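Local coordinates for Xaa-Pro dipeptidase (PDB 3I7M), which is the N-terminal domain of a probable manganese-dependent metallopeptidase of family M24B that probably cleaves Xaa-Pro dipeptides, at residues Ala18-Ser24 / Leu44-Pro50. Sequence-based numbering, arbitrary orientation.
Sequences ASMTYLS and LALVVFP
Thr21 pairs with Val48 and Leu23 with Leu46 through two reciprocal sets of backbone hydrogen bonds, joining strands 20-23 and 45-48 antiparallel, their axes 4.7 Å apart. All four bonds are short and nearly straight: Thr21 N gives its hydrogen to Val48 O at 2.8 Å and 171°, and Leu46 N gives its own to Leu23 O at 2.9 Å. Tyr22 and Val47 form the non-hydrogen-bonded pair between them. On their face of the sheet, the Tyr22 ring, sent out by a CG anti to the backbone N (chi1 179°), runs along the neighbouring strand: CD1 meets Val47 CG2 at 3.9 Å, and CE1 rests 3.4 Å from Ala45 CB. Its hydroxyl reaches a water, 2.5 Å from OH, which donates to Leu44 O; a second water links Leu44 O with Ser24 O. With an alanine in place of Tyr22, Ala45 CB and Val47 CG2 would probably lose their aromatic neighbour and the first water its phenolic partner. Next to Thr21, selenomethionine Met20 makes an oblique Met-aromatic contact, SE 5.4 Å from the Phe49 ring centre, while Ser19 O lies at that ring's edge. On the face carrying Thr21, Leu23, Leu46 and Val48, Leu23 CD1 approaches Val48 CG2 at 4.3 Å, with helices 5-15 and 26-33 packing there. This antiparallel pair, joined through helix 26-33, forms the middle of the six-stranded mixed sheet of the creatinase/prolidase N-terminal domain.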
loop_
_atom_site.group_PDB
_atom_site.type_symbol
_atom_site.label_atom_id
_atom_site.label_comp_id
_atom_site.label_asym_id
_atom_site.label_seq_id
_atom_site.Cartn_x
_atom_site.Cartn_y
_atom_site.Cartn_z
ATOM N N ALA A 18 4.680 -1.638 13.266
ATOM C CA ALA A 18 4.976 -1.774 11.843
ATOM C C ALA A 18 5.508 -0.457 11.297
ATOM O O ALA A 18 4.966 0.634 11.582
ATOM C CB ALA A 18 3.723 -2.144 11.073
ATOM N N SER A 19 6.513 -0.536 10.443
ATOM C CA SER A 19 6.975 0.605 9.740
ATOM C C SER A 19 5.989 1.153 8.723
ATOM O O SER A 19 6.003 2.360 8.384
ATOM C CB SER A 19 8.271 0.313 8.990
ATOM O OG SER A 19 9.332 -0.067 9.888
HETATM N N MSE A 20 5.215 0.236 8.168
HETATM C CA MSE A 20 4.205 0.618 7.174
HETATM C C MSE A 20 3.308 -0.572 6.977
HETATM O O MSE A 20 3.640 -1.709 7.305
HETATM C CB MSE A 20 4.760 1.072 5.867
HETATM C CG MSE A 20 5.526 -0.022 5.193
HETATM SE SE MSE A 20 6.460 0.619 3.633
HETATM C CE MSE A 20 6.917 -0.979 2.883
ATOM N N THR A 21 2.127 -0.272 6.432
ATOM C CA THR A 21 1.164 -1.257 5.957
ATOM C C THR A 21 1.014 -1.084 4.454
ATOM O O THR A 21 0.751 0.048 4.008
ATOM C CB THR A 21 -0.117 -1.063 6.691
ATOM O OG1 THR A 21 0.081 -1.490 8.054
ATOM C CG2 THR A 21 -1.222 -1.895 6.102
ATOM N N TYR A 22 1.116 -2.186 3.713
ATOM C CA TYR A 22 0.996 -2.175 2.242
ATOM C C TYR A 22 -0.295 -2.861 1.914
ATOM O O TYR A 22 -0.404 -4.095 2.106
ATOM C CB TYR A 22 2.211 -2.892 1.665
ATOM C CG TYR A 22 2.176 -2.960 0.156
ATOM C CD1 TYR A 22 2.781 -1.962 -0.593
ATOM C CD2 TYR A 22 1.697 -4.056 -0.490
ATOM C CE1 TYR A 22 2.723 -2.011 -1.978
ATOM C CE2 TYR A 22 1.645 -4.111 -1.916
ATOM C CZ TYR A 22 2.211 -3.092 -2.591
ATOM O OH TYR A 22 2.140 -3.120 -3.995
ATOM N N LEU A 23 -1.310 -2.127 1.443
ATOM C CA LEU A 23 -2.644 -2.668 1.079
ATOM C C LEU A 23 -2.687 -2.872 -0.435
ATOM O O LEU A 23 -2.322 -1.940 -1.204
ATOM C CB LEU A 23 -3.695 -1.695 1.510
ATOM C CG LEU A 23 -3.759 -1.480 3.019
ATOM C CD1 LEU A 23 -4.849 -0.427 3.277
ATOM C CD2 LEU A 23 -3.961 -2.737 3.842
ATOM N N SER A 24 -3.059 -4.086 -0.810
ATOM C CA SER A 24 -3.096 -4.518 -2.224
ATOM C C SER A 24 -4.432 -5.067 -2.659
ATOM O O SER A 24 -4.589 -5.349 -3.875
ATOM C CB SER A 24 -2.008 -5.590 -2.421
ATOM O OG SER A 24 -2.209 -6.684 -1.512
ATOM N N LEU A 44 -1.398 -1.790 -8.092
ATOM C CA LEU A 44 -2.202 -0.777 -7.406
ATOM C C LEU A 44 -2.051 -1.018 -5.910
ATOM O O LEU A 44 -2.260 -2.169 -5.462
ATOM C CB LEU A 44 -3.645 -0.905 -7.793
ATOM C CG LEU A 44 -4.667 -0.086 -7.006
ATOM C CD1 LEU A 44 -4.536 1.428 -7.300
ATOM C CD2 LEU A 44 -6.094 -0.555 -7.261
ATOM N N ALA A 45 -1.635 -0.002 -5.180
ATOM C CA ALA A 45 -1.409 -0.186 -3.739
ATOM C C ALA A 45 -1.764 1.052 -2.993
ATOM O O ALA A 45 -1.725 2.169 -3.529
ATOM C CB ALA A 45 0.107 -0.504 -3.518
ATOM N N LEU A 46 -2.067 0.868 -1.723
ATOM C CA LEU A 46 -2.313 1.965 -0.790
ATOM C C LEU A 46 -1.396 1.738 0.411
ATOM O O LEU A 46 -1.470 0.679 1.038
ATOM C CB LEU A 46 -3.782 2.048 -0.409
ATOM C CG LEU A 46 -4.258 3.336 0.251
ATOM C CD1 LEU A 46 -5.794 3.410 0.176
ATOM C CD2 LEU A 46 -3.752 3.350 1.658
ATOM N N VAL A 47 -0.476 2.651 0.658
ATOM C CA VAL A 47 0.559 2.510 1.680
ATOM C C VAL A 47 0.251 3.422 2.825
ATOM O O VAL A 47 0.024 4.605 2.646
ATOM C CB VAL A 47 1.932 2.816 1.133
ATOM C CG1 VAL A 47 3.011 2.732 2.232
ATOM C CG2 VAL A 47 2.183 1.865 -0.069
ATOM N N VAL A 48 0.193 2.838 4.008
ATOM C CA VAL A 48 -0.201 3.554 5.214
ATOM C C VAL A 48 0.982 3.484 6.228
ATOM O O VAL A 48 1.675 2.471 6.374
ATOM C CB VAL A 48 -1.416 2.897 5.885
ATOM C CG1 VAL A 48 -1.859 3.591 7.251
ATOM C CG2 VAL A 48 -2.613 2.825 4.927
ATOM N N PHE A 49 1.251 4.625 6.890
ATOM C CA PHE A 49 2.324 4.726 7.859
ATOM C C PHE A 49 1.742 4.980 9.214
ATOM O O PHE A 49 0.628 5.490 9.342
ATOM C CB PHE A 49 3.265 5.893 7.477
ATOM C CG PHE A 49 3.929 5.707 6.147
ATOM C CD1 PHE A 49 5.041 4.897 6.028
ATOM C CD2 PHE A 49 3.420 6.302 5.007
ATOM C CE1 PHE A 49 5.680 4.678 4.808
ATOM C CE2 PHE A 49 4.039 6.116 3.758
ATOM C CZ PHE A 49 5.167 5.277 3.649
ATOM N N PRO A 50 2.541 4.697 10.229
ATOM C CA PRO A 50 2.004 4.876 11.585
ATOM C C PRO A 50 1.923 6.320 12.023
ATOM O O PRO A 50 1.129 6.650 12.950
ATOM C CB PRO A 50 3.008 4.161 12.452
ATOM C CG PRO A 50 4.276 4.066 11.695
ATOM C CD PRO A 50 3.802 3.973 10.209
HETATM O O HOH W 1 -0.105 -4.046 -4.772
HETATM O O HOH W 2 -4.645 -3.704 -5.833
#